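Local coordinates for protein putative Xylose isomerase (Rhodospirillum rubrum, PDB 3QXB) that binds iron and manganese ions in a TIM barrel of the xylose isomerase-like family and probably acts as an isomerase, its substrate not being established, at residues G23-F28 with F284-Y289; L84-T89 with A124-P129; R118-T123 with K168-S173; Y243-T248 with W256-P261. One frame throughout, in Å; residues are numbered along the deposited sequence.

How the contacts relate
All four contacts belong to one TIM barrel and are largely buried, and their chemistry follows their place in it. Contact 1 is the most central. It lies beside contact 4 at the metal end: strand 283-285 hydrogen-bonds to strand 240-245, and Glu-286 and His-244 bind the same iron. Both are held by backbone hydrogen bonds and waters. Contacts 2 and 3 share helix 106-125 and rest on apolar packing: contact 2 sets the turn after that helix on strand 85-90, contact 3 sets the helix on the end of helix 146-170 and the turn after it. Thr-89 and Thr-123 join them. Contact 3 lies in the outer helix layer, away from the metals; contacts 2 and 4 have exposed edges at Pro-129 and Gln-260.

Contact 1 of 4, residues G23-F28 with F284-Y289; sequences GVNLCF and FAEILY. With FE (Fe (III) ion), chain E; EDO (1,2-ethanediol), chain K.
Ala-285 O is gripped twice, by the backbone N of Asn-25 at 2.9 Å with a nearly straight N-H (166°) and by a water that also donates to Asn-25 O and accepts from Ile-287 N. With the bond from Ala-285 N to Gly-23 O, this parallel pairing of the first and eighth strands closes the TIM barrel. Gly-23 has no side chain, and there the Phe-284 ring sets its CD1 edge 3.9 Å from Val-24 N, which leaves little room for a side chain at Gly-23.

Past the strands, waters and side chains take over from direct backbone bonds. OD1 of Asn-25 takes the N-H of Cys-27 in its carbonyl plane at 2.7 Å, an Asx turn that starts the 3-10 segment, while its ND2 goes to Gln-53. Cys-27 then reaches across: its sulfur, lodged between its own N and carbonyl carbon (chi1 58°), lies 3.6 Å from Glu-286 CG, and its CB meets Leu-288 CD2 at 3.9 Å. A second water joins Cys-27 O to Tyr-289 N. Glu-286 is extended beyond CG and reaches the metal site shared with Glu-178, Asp-213 and His-244, where its OE1 binds the iron at 2.1 Å.

Contact 2 of 4, residues L84-T89 with A124-P129; sequences LTIEST and AAMEVP
Val-128 pushes both methyls into strand 85-90, and the fit is closest where its CG1 comes 3.5 Å from Ser-88 CA, tighter than usual for two carbons. Lying opposite the backbone N across CA-CB (chi1 170°), CG1 meets the strand backbone, while CG2 meets Ile-86 CG2 at 3.7 Å. Beside it, the selenomethionine Met-126 sets its selenium 3.8 Å from Thr-89 CG2, and a bend at chi3 (80°) swings its CE to 4.1 Å from Ile-86 CD1, with the Ile-86 and Met-126 side chains crossing at about a right angle. An alanine in place of Val-128 would probably open a gap against Ser-88 CA and leave Ile-86 CG2 without its methyl partner.

The outer side is looser. Exposed Pro-129 merely rests its CD 3.7 Å from Glu-87 O, and the Glu-87 side chain turns off to Lys-21 and Thr-282. The turn that brings the chain back is a Schellman motif ending helix 106-125: Glu-127, at positive phi, gives its N-H to Ala-124 O (2.9 Å). This is the helix-to-strand return of a beta-alpha-beta unit in the TIM barrel. Strand 85-90 runs between strands 51-55 and 130-133, Thr-89 bonding to Ala-130 through the backbone, while Met-126 also packs on Ala-72 and Ala-76 of helix 65-81.

Contact 3 of 4, residues R118-T123 with K168-S173; sequences RAIDMT and KRQGLS
Leu-172 drives its isobutyl group at helix 106-125 and splits its methyls: CD2 lies 3.9 Å from Thr-123 CG2 and 4.1 Å from Ile-120 CG2, while CD1 rests 4.0 Å from Ile-120 O. It meets the threonine side chain at about a right angle and the isoleucine on a slant. Ile-120 CG2 also touches CB of Gln-170 at 4.2 Å, those two side chains again roughly perpendicular. CG of Gln-170 lies 4.3 Å from Asp-121 OD1, whose polar partner is Tyr-166.

These are adjacent outer helices of the TIM barrel, 106-125 and 146-170, meeting near their C-terminal ends. Helix 146-170 stops in a Schellman motif, with Gly-171 at positive phi bonding its N to Lys-168 O, and Leu-172 follows directly, dipping to Thr-131 of strand 130-133.

Thr-123 has two tasks. Its OG1 donates to Ala-119 O at 2.7 Å, from the face of that carbonyl opposite the one used by its own N, and also bonds Thr-89. A valine here would probably leave Ala-119 O without its second donor and Thr-89 OG1 with Thr-131 but not this partner. The CG2 that Leu-172 meets stands opposite the backbone N, on the branch not used for bonding.

Contact 4 of 4, residues Y243-T248 with W256-P261; sequences YHIQQT and WSFTQP. With FE (Fe (III) ion), chain E; EDO (1,2-ethanediol), chain K.
The loop that leaves strand 240-245 at the metal-binding end of the TIM barrel folds back on itself here, joined by a single antiparallel bridge, the hydrogen-bonded pair Gln-247 and Trp-256. Gln-247 N donates to Trp-256 O at 2.9 Å, and the return bond from Trp-256 N to Gln-247 O is more bent (138°). Gln-247 has the largest share of the contact. With CG set opposite its backbone N (chi1 -174°), its side chain lies along the type I turn of Ser-257 to Gln-260: CB comes 3.2 Å from Ser-257 O, and NE2 makes a weak bond to Gln-260 O and a sounder one, 2.9 Å, to a water that donates to Phe-258 O and Gln-260 O. At the other end of the amide, OE1 receives Thr-248 N in its carbonyl plane, on a lone pair, and also Val-264 N.

Phe-258 packs against the same residue: Gln-247 CB sits over one face, 4.1 Å above the plane and toward the rim, and the ring's CZ is 3.5 Å from Gln-246 C. Trp-256 lays its CE3 3.9 Å from Thr-248 CA. On the strand itself, His-244 ND1 binds the iron at 2.2 Å, its NE2 held by Gln-53. Phe-258 and Ile-245 pack together on Leu-269 of helix 266-275 and Leu-309 of helix 295-310, while strand 240-245 runs between strands 208-213 and 283-285.

Contact 1 of 4, residues G23-F28 with F284-Y289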
loop_
_atom_site.group_PDB
_atom_site.type_symbol
_atom_site.label_atom_id
_atom_site.label_comp_id
_atom_site.label_asym_id
_atom_site.label_seq_id
_atom_site.Cartn_x
_atom_site.Cartn_y
_atom_site.Cartn_z
ATOM N N GLY A 23 21.366 -8.773 -0.208
ATOM C CA GLY A 23 20.204 -9.487 -0.650
ATOM C C GLY A 23 19.195 -8.506 -1.276
ATOM O O GLY A 23 19.423 -7.289 -1.289
ATOM N N VAL A 24 18.086 -9.014 -1.807
ATOM C CA VAL A 24 17.028 -8.126 -2.281
ATOM C C VAL A 24 15.638 -8.474 -1.754
ATOM O O VAL A 24 15.245 -9.622 -1.727
ATOM C CB VAL A 24 17.066 -8.030 -3.844
ATOM C CG1 VAL A 24 16.798 -9.406 -4.516
ATOM C CG2 VAL A 24 16.113 -6.947 -4.332
ATOM N N ASN A 25 14.891 -7.460 -1.324
ATOM C CA ASN A 25 13.484 -7.609 -1.049
ATOM C C ASN A 25 12.757 -7.384 -2.383
ATOM O O ASN A 25 13.021 -6.440 -3.122
ATOM C CB ASN A 25 13.043 -6.625 0.047
ATOM C CG ASN A 25 11.564 -6.649 0.295
ATOM O OD1 ASN A 25 10.797 -6.383 -0.597
ATOM N ND2 ASN A 25 11.147 -7.002 1.521
ATOM N N LEU A 26 11.822 -8.271 -2.669
ATOM C CA LEU A 26 11.111 -8.293 -3.951
ATOM C C LEU A 26 10.117 -7.162 -4.144
ATOM O O LEU A 26 9.454 -7.101 -5.202
ATOM C CB LEU A 26 10.445 -9.663 -4.137
ATOM C CG LEU A 26 11.453 -10.815 -4.227
ATOM C CD1 LEU A 26 10.749 -12.136 -4.415
ATOM C CD2 LEU A 26 12.451 -10.590 -5.342
ATOM N N CYS A 27 10.024 -6.235 -3.187
ATOM C CA CYS A 27 9.147 -5.040 -3.341
ATOM C C CYS A 27 9.349 -4.291 -4.668
ATOM O O CYS A 27 8.410 -3.716 -5.215
ATOM C CB CYS A 27 9.341 -4.052 -2.192
ATOM S SG CYS A 27 11.025 -3.486 -2.037
ATOM N N PHE A 28 10.565 -4.302 -5.205
ATOM C CA PHE A 28 10.845 -3.574 -6.441
ATOM C C PHE A 28 10.100 -4.165 -7.628
ATOM O O PHE A 28 9.937 -3.473 -8.636
ATOM C CB PHE A 28 12.360 -3.611 -6.749
ATOM C CG PHE A 28 12.805 -4.913 -7.369
ATOM C CD1 PHE A 28 13.195 -5.986 -6.569
ATOM C CD2 PHE A 28 12.806 -5.083 -8.739
ATOM C CE1 PHE A 28 13.584 -7.188 -7.149
ATOM C CE2 PHE A 28 13.192 -6.285 -9.320
ATOM C CZ PHE A 28 13.558 -7.340 -8.523
ATOM N N PHE A 284 19.280 -6.543 2.977
ATOM C CA PHE A 284 18.311 -6.599 1.900
ATOM C C PHE A 284 17.993 -5.198 1.359
ATOM O O PHE A 284 17.483 -4.349 2.096
ATOM C CB PHE A 284 16.981 -7.209 2.381
ATOM C CG PHE A 284 17.059 -8.652 2.822
ATOM C CD1 PHE A 284 17.155 -9.679 1.909
ATOM C CD2 PHE A 284 17.001 -8.980 4.152
ATOM C CE1 PHE A 284 17.177 -11.013 2.342
ATOM C CE2 PHE A 284 17.005 -10.310 4.571
ATOM C CZ PHE A 284 17.087 -11.302 3.669
ATOM N N ALA A 285 18.252 -4.984 0.075
ATOM C CA ALA A 285 17.887 -3.748 -0.576
ATOM C C ALA A 285 16.384 -3.721 -0.650
ATOM O O ALA A 285 15.802 -4.662 -1.177
ATOM C CB ALA A 285 18.452 -3.661 -1.981
ATOM N N GLU A 286 15.805 -2.645 -0.127
ATOM C CA GLU A 286 14.374 -2.408 -0.131
ATOM C C GLU A 286 14.103 -1.060 -0.782
ATOM O O GLU A 286 14.044 -0.013 -0.114
ATOM C CB GLU A 286 13.759 -2.471 1.269
ATOM C CG GLU A 286 12.237 -2.467 1.199
ATOM C CD GLU A 286 11.543 -2.283 2.537
ATOM O OE1 GLU A 286 12.105 -1.695 3.451
ATOM O OE2 GLU A 286 10.392 -2.736 2.650
ATOM N N ILE A 287 13.942 -1.130 -2.102
ATOM C CA ILE A 287 13.891 0.037 -2.965
ATOM C C ILE A 287 12.470 0.116 -3.490
ATOM O O ILE A 287 11.925 -0.877 -4.000
ATOM C CB ILE A 287 14.914 -0.018 -4.155
ATOM C CG1 ILE A 287 16.321 -0.456 -3.685
ATOM C CG2 ILE A 287 14.927 1.345 -4.898
ATOM C CD1 ILE A 287 16.947 0.416 -2.628
ATOM N N LEU A 288 11.865 1.286 -3.333
ATOM C CA LEU A 288 10.494 1.492 -3.749
ATOM C C LEU A 288 10.443 2.447 -4.964
ATOM O O LEU A 288 11.161 3.464 -5.037
ATOM C CB LEU A 288 9.663 2.006 -2.575
ATOM C CG LEU A 288 9.437 1.003 -1.418
ATOM C CD1 LEU A 288 8.715 1.731 -0.289
ATOM C CD2 LEU A 288 8.665 -0.267 -1.848
ATOM N N TYR A 289 9.653 2.061 -5.949
ATOM C CA TYR A 289 9.543 2.815 -7.168
ATOM C C TYR A 289 8.098 3.218 -7.317
ATOM O O TYR A 289 7.178 2.431 -7.000
ATOM C CB TYR A 289 9.974 1.963 -8.354
ATOM C CG TYR A 289 11.444 1.717 -8.435
ATOM C CD1 TYR A 289 12.019 0.570 -7.880
ATOM C CD2 TYR A 289 12.280 2.621 -9.090
ATOM C CE1 TYR A 289 13.388 0.341 -7.947
ATOM C CE2 TYR A 289 13.644 2.400 -9.157
ATOM C CZ TYR A 289 14.192 1.241 -8.577
ATOM O OH TYR A 289 15.534 0.953 -8.654
HETATM FE FE FE E . 11.873 -1.628 5.539
HETATM C C1 EDO K . 13.469 5.265 -6.979
HETATM O O1 EDO K . 12.289 6.014 -6.826
HETATM C C2 EDO K . 14.530 6.200 -6.463
HETATM O O2 EDO K . 15.662 5.418 -6.236
HETATM O O HOH W 1 14.310 -3.783 -3.528
HETATM O O HOH W 2 8.582 -0.689 -5.852
HETATM O O HOH W 3 10.146 -0.120 5.176
HETATM O O HOH W 4 10.041 -2.965 5.322
#

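Contact 2 of 4, residues L84-T89 with A124-P129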
loop_
_atom_site.group_PDB
_atom_site.type_symbol
_atom_site.label_atom_id
_atom_site.label_comp_id
_atom_site.label_asym_id
_atom_site.label_seq_id
_atom_site.Cartn_x
_atom_site.Cartn_y
_atom_site.Cartn_z
ATOM N N LEU A 84 18.666 -19.631 -5.813
ATOM C CA LEU A 84 18.502 -18.499 -4.888
ATOM C C LEU A 84 17.924 -18.988 -3.560
ATOM O O LEU A 84 17.211 -19.986 -3.498
ATOM C CB LEU A 84 17.600 -17.428 -5.517
ATOM C CG LEU A 84 18.011 -17.003 -6.947
ATOM C CD1 LEU A 84 16.950 -16.150 -7.546
ATOM C CD2 LEU A 84 19.401 -16.313 -7.027
ATOM N N THR A 85 18.213 -18.265 -2.497
ATOM C CA THR A 85 17.733 -18.603 -1.174
ATOM C C THR A 85 16.805 -17.528 -0.693
ATOM O O THR A 85 17.243 -16.422 -0.410
ATOM C CB THR A 85 18.905 -18.711 -0.173
ATOM O OG1 THR A 85 19.823 -19.703 -0.644
ATOM C CG2 THR A 85 18.432 -19.066 1.239
ATOM N N ILE A 86 15.521 -17.868 -0.598
ATOM C CA ILE A 86 14.536 -17.037 0.096
ATOM C C ILE A 86 14.663 -17.249 1.626
ATOM O O ILE A 86 14.227 -18.283 2.182
ATOM C CB ILE A 86 13.119 -17.291 -0.357
ATOM C CG1 ILE A 86 12.984 -17.088 -1.871
ATOM C CG2 ILE A 86 12.124 -16.339 0.432
ATOM C CD1 ILE A 86 11.555 -17.191 -2.371
ATOM N N GLU A 87 15.381 -16.308 2.250
ATOM C CA GLU A 87 15.637 -16.310 3.681
ATOM C C GLU A 87 14.446 -15.980 4.572
ATOM O O GLU A 87 14.355 -16.453 5.730
ATOM C CB GLU A 87 16.813 -15.347 3.975
ATOM C CG GLU A 87 18.085 -15.844 3.326
ATOM C CD GLU A 87 19.332 -15.047 3.723
ATOM O OE1 GLU A 87 19.305 -13.808 3.643
ATOM O OE2 GLU A 87 20.317 -15.694 4.114
ATOM N N SER A 88 13.516 -15.197 4.043
ATOM C CA SER A 88 12.373 -14.785 4.823
ATOM C C SER A 88 11.357 -14.202 3.904
ATOM O O SER A 88 11.640 -13.869 2.764
ATOM C CB SER A 88 12.732 -13.730 5.865
ATOM O OG SER A 88 13.472 -12.665 5.288
ATOM N N THR A 89 10.148 -14.113 4.421
ATOM C CA THR A 89 9.058 -13.395 3.820
ATOM C C THR A 89 8.882 -12.225 4.744
ATOM O O THR A 89 9.348 -12.242 5.894
ATOM C CB THR A 89 7.708 -14.193 3.749
ATOM O OG1 THR A 89 7.282 -14.577 5.060
ATOM C CG2 THR A 89 7.814 -15.427 2.821
ATOM N N ALA A 124 5.410 -21.167 5.739
ATOM C CA ALA A 124 5.675 -22.615 5.930
ATOM C C ALA A 124 5.413 -23.373 4.628
ATOM O O ALA A 124 6.128 -24.288 4.278
ATOM C CB ALA A 124 4.758 -23.200 7.036
ATOM N N ALA A 125 4.387 -22.975 3.901
ATOM C CA ALA A 125 4.056 -23.638 2.625
ATOM C C ALA A 125 5.200 -23.491 1.639
ATOM O O ALA A 125 5.526 -24.444 0.887
ATOM C CB ALA A 125 2.723 -23.063 2.056
HETATM N N MSE A 126 5.849 -22.322 1.673
HETATM C CA MSE A 126 7.040 -22.019 0.849
HETATM C C MSE A 126 8.309 -22.704 1.301
HETATM O O MSE A 126 9.304 -22.658 0.590
HETATM C CB MSE A 126 7.311 -20.503 0.797
HETATM C CG MSE A 126 6.215 -19.733 0.156
HETATM SE SE MSE A 126 6.366 -17.832 0.223
HETATM C CE MSE A 126 7.618 -17.592 -1.210
ATOM N N GLU A 127 8.260 -23.323 2.487
ATOM C CA GLU A 127 9.436 -23.848 3.196
ATOM C C GLU A 127 10.481 -22.769 3.425
ATOM O O GLU A 127 11.678 -23.011 3.347
ATOM C CB GLU A 127 10.000 -25.083 2.513
ATOM C CG GLU A 127 8.996 -26.192 2.374
ATOM C CD GLU A 127 9.514 -27.346 1.545
ATOM O OE1 GLU A 127 10.750 -27.484 1.361
ATOM O OE2 GLU A 127 8.670 -28.128 1.088
ATOM N N VAL A 128 10.014 -21.564 3.744
ATOM C CA VAL A 128 10.873 -20.473 4.107
ATOM C C VAL A 128 10.919 -20.414 5.645
ATOM O O VAL A 128 9.895 -20.564 6.319
ATOM C CB VAL A 128 10.350 -19.165 3.476
ATOM C CG1 VAL A 128 11.051 -17.917 4.008
ATOM C CG2 VAL A 128 10.464 -19.265 1.985
ATOM N N PRO A 129 12.103 -20.179 6.209
ATOM C CA PRO A 129 12.312 -20.320 7.654
ATOM C C PRO A 129 11.871 -19.182 8.563
ATOM O O PRO A 129 11.775 -19.388 9.771
ATOM C CB PRO A 129 13.826 -20.517 7.781
ATOM C CG PRO A 129 14.415 -20.039 6.538
ATOM C CD PRO A 129 13.351 -19.976 5.467
#

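Contact 3 of 4, residues R118-T123 with K168-S173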
loop_
_atom_site.group_PDB
_atom_site.type_symbol
_atom_site.label_atom_id
_atom_site.label_comp_id
_atom_site.label_asym_id
_atom_site.label_seq_id
_atom_site.Cartn_x
_atom_site.Cartn_y
_atom_site.Cartn_z
ATOM N N ARG A 118 -1.699 -16.141 9.191
ATOM C CA ARG A 118 -1.836 -16.541 7.793
ATOM C C ARG A 118 -0.528 -16.383 7.027
ATOM O O ARG A 118 -0.192 -17.239 6.191
ATOM C CB ARG A 118 -2.985 -15.769 7.143
ATOM C CG ARG A 118 -4.345 -16.195 7.698
ATOM C CD ARG A 118 -5.545 -15.535 6.997
ATOM N NE ARG A 118 -5.659 -16.035 5.630
ATOM C CZ ARG A 118 -6.247 -17.176 5.273
ATOM N NH1 ARG A 118 -6.839 -17.958 6.177
ATOM N NH2 ARG A 118 -6.287 -17.520 3.992
ATOM N N ALA A 119 0.207 -15.306 7.304
ATOM C CA ALA A 119 1.554 -15.145 6.725
ATOM C C ALA A 119 2.498 -16.272 7.136
ATOM O O ALA A 119 3.298 -16.752 6.327
ATOM C CB ALA A 119 2.164 -13.777 7.118
ATOM N N ILE A 120 2.432 -16.688 8.391
ATOM C CA ILE A 120 3.187 -17.849 8.835
ATOM C C ILE A 120 2.758 -19.115 8.044
ATOM O O ILE A 120 3.604 -19.884 7.600
ATOM C CB ILE A 120 2.977 -18.073 10.348
ATOM C CG1 ILE A 120 3.684 -16.958 11.126
ATOM C CG2 ILE A 120 3.390 -19.492 10.757
ATOM C CD1 ILE A 120 3.282 -16.813 12.619
ATOM N N ASP A 121 1.456 -19.331 7.866
ATOM C CA ASP A 121 0.988 -20.475 7.007
ATOM C C ASP A 121 1.597 -20.440 5.602
ATOM O O ASP A 121 2.195 -21.420 5.091
ATOM C CB ASP A 121 -0.521 -20.515 6.913
ATOM C CG ASP A 121 -1.187 -20.885 8.202
ATOM O OD1 ASP A 121 -0.568 -21.490 9.111
ATOM O OD2 ASP A 121 -2.356 -20.548 8.327
HETATM N N MSE A 122 1.487 -19.292 4.969
HETATM C CA MSE A 122 2.106 -19.100 3.626
HETATM C C MSE A 122 3.624 -19.304 3.616
HETATM O O MSE A 122 4.242 -19.956 2.710
HETATM C CB MSE A 122 1.756 -17.663 3.156
HETATM C CG MSE A 122 2.089 -17.351 1.683
HETATM SE SE MSE A 122 1.670 -15.473 1.371
HETATM C CE MSE A 122 3.168 -14.689 2.134
ATOM N N THR A 123 4.271 -18.779 4.640
ATOM C CA THR A 123 5.740 -18.938 4.724
ATOM C C THR A 123 6.127 -20.422 4.896
ATOM O O THR A 123 7.079 -20.894 4.262
ATOM C CB THR A 123 6.288 -18.063 5.857
ATOM O OG1 THR A 123 5.903 -16.688 5.631
ATOM C CG2 THR A 123 7.836 -18.212 5.959
ATOM N N LYS A 168 6.728 -21.982 15.392
ATOM C CA LYS A 168 7.571 -23.146 15.674
ATOM C C LYS A 168 6.864 -24.440 15.257
ATOM O O LYS A 168 7.460 -25.286 14.651
ATOM C CB LYS A 168 7.967 -23.259 17.146
ATOM C CG LYS A 168 9.083 -24.406 17.302
ATOM C CD LYS A 168 9.403 -24.746 18.715
ATOM C CE LYS A 168 8.320 -25.626 19.363
ATOM N NZ LYS A 168 8.626 -27.124 19.371
ATOM N N ARG A 169 5.576 -24.579 15.586
ATOM C CA ARG A 169 4.848 -25.744 15.202
ATOM C C ARG A 169 4.795 -25.907 13.668
ATOM O O ARG A 169 4.857 -27.026 13.184
ATOM C CB ARG A 169 3.433 -25.656 15.749
ATOM C CG ARG A 169 2.681 -26.919 15.711
ATOM C CD ARG A 169 1.355 -26.698 16.509
ATOM N NE ARG A 169 0.251 -26.774 15.574
ATOM C CZ ARG A 169 -0.831 -26.008 15.554
ATOM N NH1 ARG A 169 -1.066 -25.006 16.434
ATOM N NH2 ARG A 169 -1.694 -26.275 14.599
ATOM N N GLN A 170 4.682 -24.798 12.921
ATOM C CA GLN A 170 4.671 -24.842 11.462
ATOM C C GLN A 170 6.088 -24.996 10.820
ATOM O O GLN A 170 6.220 -25.068 9.613
ATOM C CB GLN A 170 3.949 -23.601 10.942
ATOM C CG GLN A 170 2.448 -23.494 11.448
ATOM C CD GLN A 170 1.665 -24.804 11.278
ATOM O OE1 GLN A 170 1.007 -25.315 12.195
ATOM N NE2 GLN A 170 1.782 -25.357 10.154
ATOM N N GLY A 171 7.127 -25.061 11.640
ATOM C CA GLY A 171 8.477 -25.342 11.141
ATOM C C GLY A 171 9.332 -24.113 10.930
ATOM O O GLY A 171 10.463 -24.261 10.509
ATOM N N LEU A 172 8.854 -22.907 11.276
ATOM C CA LEU A 172 9.661 -21.699 11.133
ATOM C C LEU A 172 10.766 -21.658 12.267
ATOM O O LEU A 172 10.611 -22.236 13.335
ATOM C CB LEU A 172 8.781 -20.414 11.098
ATOM C CG LEU A 172 8.104 -20.033 9.746
ATOM C CD1 LEU A 172 7.105 -21.074 9.223
ATOM C CD2 LEU A 172 7.343 -18.672 9.820
ATOM N N SER A 173 11.853 -20.963 12.005
ATOM C CA SER A 173 12.960 -20.791 12.960
ATOM C C SER A 173 13.020 -19.427 13.615
ATOM O O SER A 173 13.649 -19.297 14.651
ATOM C CB SER A 173 14.284 -20.950 12.219
ATOM O OG SER A 173 14.349 -22.218 11.682
#

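Contact 4 of 4, residues Y243-T248 with W256-P261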
loop_
_atom_site.group_PDB
_atom_site.type_symbol
_atom_site.label_atom_id
_atom_site.label_comp_id
_atom_site.label_asym_id
_atom_site.label_seq_id
_atom_site.Cartn_x
_atom_site.Cartn_y
_atom_site.Cartn_z
ATOM N N TYR A 243 18.750 -6.673 7.999
ATOM C CA TYR A 243 18.565 -5.258 7.711
ATOM C C TYR A 243 17.812 -5.022 6.404
ATOM O O TYR A 243 17.818 -5.874 5.509
ATOM C CB TYR A 243 19.913 -4.583 7.578
ATOM C CG TYR A 243 20.806 -4.666 8.789
ATOM C CD1 TYR A 243 21.558 -5.786 9.030
ATOM C CD2 TYR A 243 20.941 -3.590 9.668
ATOM C CE1 TYR A 243 22.390 -5.860 10.151
ATOM C CE2 TYR A 243 21.765 -3.662 10.782
ATOM C CZ TYR A 243 22.490 -4.809 11.022
ATOM O OH TYR A 243 23.366 -4.937 12.111
ATOM N N HIS A 244 17.187 -3.843 6.299
ATOM C CA HIS A 244 16.805 -3.294 5.010
ATOM C C HIS A 244 17.767 -2.150 4.745
ATOM O O HIS A 244 18.043 -1.326 5.641
ATOM C CB HIS A 244 15.393 -2.743 4.993
ATOM C CG HIS A 244 14.342 -3.797 5.023
ATOM N ND1 HIS A 244 13.042 -3.543 5.413
ATOM C CD2 HIS A 244 14.399 -5.108 4.698
ATOM C CE1 HIS A 244 12.358 -4.676 5.362
ATOM N NE2 HIS A 244 13.159 -5.638 4.936
ATOM N N ILE A 245 18.273 -2.102 3.529
ATOM C CA ILE A 245 19.121 -1.003 3.108
ATOM C C ILE A 245 18.381 -0.229 2.008
ATOM O O ILE A 245 17.687 -0.803 1.196
ATOM C CB ILE A 245 20.533 -1.478 2.677
ATOM C CG1 ILE A 245 20.497 -2.429 1.480
ATOM C CG2 ILE A 245 21.329 -2.115 3.886
ATOM C CD1 ILE A 245 21.908 -2.741 0.911
ATOM N N GLN A 246 18.582 1.088 1.997
ATOM C CA GLN A 246 18.016 2.005 1.011
ATOM C C GLN A 246 18.846 3.276 1.042
ATOM O O GLN A 246 19.623 3.500 1.977
ATOM C CB GLN A 246 16.582 2.372 1.367
ATOM C CG GLN A 246 16.395 2.594 2.890
ATOM C CD GLN A 246 15.269 3.556 3.203
ATOM O OE1 GLN A 246 15.224 4.676 2.661
ATOM N NE2 GLN A 246 14.371 3.154 4.096
ATOM N N GLN A 247 18.688 4.095 0.013
ATOM C CA GLN A 247 19.309 5.394 -0.034
ATOM C C GLN A 247 18.277 6.387 0.457
ATOM O O GLN A 247 17.059 6.220 0.251
ATOM C CB GLN A 247 19.841 5.709 -1.450
ATOM C CG GLN A 247 20.645 6.960 -1.626
ATOM C CD GLN A 247 21.879 7.073 -0.740
ATOM O OE1 GLN A 247 21.757 7.274 0.455
ATOM N NE2 GLN A 247 23.071 7.034 -1.347
ATOM N N THR A 248 18.763 7.384 1.185
ATOM C CA THR A 248 17.881 8.348 1.794
ATOM C C THR A 248 18.648 9.639 2.081
ATOM O O THR A 248 19.872 9.616 2.160
ATOM C CB THR A 248 17.301 7.779 3.108
ATOM O OG1 THR A 248 16.458 8.748 3.721
ATOM C CG2 THR A 248 18.446 7.373 4.075
ATOM N N TRP A 256 15.050 5.245 -1.622
ATOM C CA TRP A 256 15.688 5.510 -2.884
ATOM C C TRP A 256 16.631 4.384 -3.207
ATOM O O TRP A 256 17.093 3.653 -2.325
ATOM C CB TRP A 256 16.452 6.839 -2.914
ATOM C CG TRP A 256 15.591 8.067 -2.866
ATOM C CD1 TRP A 256 14.306 8.206 -3.326
ATOM C CD2 TRP A 256 15.957 9.337 -2.331
ATOM N NE1 TRP A 256 13.847 9.466 -3.072
ATOM C CE2 TRP A 256 14.840 10.187 -2.465
ATOM C CE3 TRP A 256 17.110 9.833 -1.725
ATOM C CZ2 TRP A 256 14.856 11.526 -2.032
ATOM C CZ3 TRP A 256 17.134 11.169 -1.310
ATOM C CH2 TRP A 256 16.013 11.997 -1.476
ATOM N N SER A 257 16.922 4.248 -4.493
ATOM C CA SER A 257 17.938 3.301 -4.915
ATOM C C SER A 257 19.341 3.934 -4.834
ATOM O O SER A 257 19.483 5.134 -4.610
ATOM C CB SER A 257 17.628 2.852 -6.322
ATOM O OG SER A 257 18.286 3.682 -7.235
ATOM N N PHE A 258 20.375 3.117 -5.015
ATOM C CA PHE A 258 21.736 3.565 -4.884
ATOM C C PHE A 258 22.336 4.231 -6.132
ATOM O O PHE A 258 23.531 4.546 -6.179
ATOM C CB PHE A 258 22.600 2.438 -4.312
ATOM C CG PHE A 258 22.182 2.036 -2.923
ATOM C CD1 PHE A 258 22.676 2.697 -1.819
ATOM C CD2 PHE A 258 21.218 1.039 -2.732
ATOM C CE1 PHE A 258 22.279 2.349 -0.563
ATOM C CE2 PHE A 258 20.815 0.698 -1.489
ATOM C CZ PHE A 258 21.325 1.341 -0.401
ATOM N N THR A 259 21.504 4.507 -7.129
ATOM C CA THR A 259 21.879 5.499 -8.144
ATOM C C THR A 259 21.561 6.955 -7.688
ATOM O O THR A 259 21.948 7.914 -8.368
ATOM C CB THR A 259 21.188 5.229 -9.481
ATOM O OG1 THR A 259 19.783 5.485 -9.333
ATOM C CG2 THR A 259 21.425 3.760 -9.952
ATOM N N GLN A 260 20.848 7.111 -6.570
ATOM C CA GLN A 260 20.459 8.417 -6.054
ATOM C C GLN A 260 21.438 8.969 -4.991
ATOM O O GLN A 260 22.032 8.197 -4.230
ATOM C CB GLN A 260 19.073 8.337 -5.438
ATOM C CG GLN A 260 17.985 7.960 -6.417
ATOM C CD GLN A 260 18.012 8.840 -7.638
ATOM O OE1 GLN A 260 18.402 8.398 -8.714
ATOM N NE2 GLN A 260 17.646 10.104 -7.470
ATOM N N PRO A 261 21.611 10.306 -4.949
ATOM C CA PRO A 261 22.412 10.893 -3.887
ATOM C C PRO A 261 21.709 10.798 -2.533
ATOM O O PRO A 261 20.486 10.776 -2.457
ATOM C CB PRO A 261 22.609 12.363 -4.321
ATOM C CG PRO A 261 21.893 12.550 -5.564
ATOM C CD PRO A 261 21.193 11.288 -5.960
HETATM FE FE FE E . 11.873 -1.628 5.539
HETATM C C1 EDO K . 13.469 5.265 -6.979
HETATM O O1 EDO K . 12.289 6.014 -6.826
HETATM C C2 EDO K . 14.530 6.200 -6.463
HETATM O O2 EDO K . 15.662 5.418 -6.236
HETATM O O HOH W 5 24.113 6.002 -3.839
HETATM O O HOH W 3 10.146 -0.120 5.176
HETATM O O HOH W 4 10.041 -2.965 5.322
#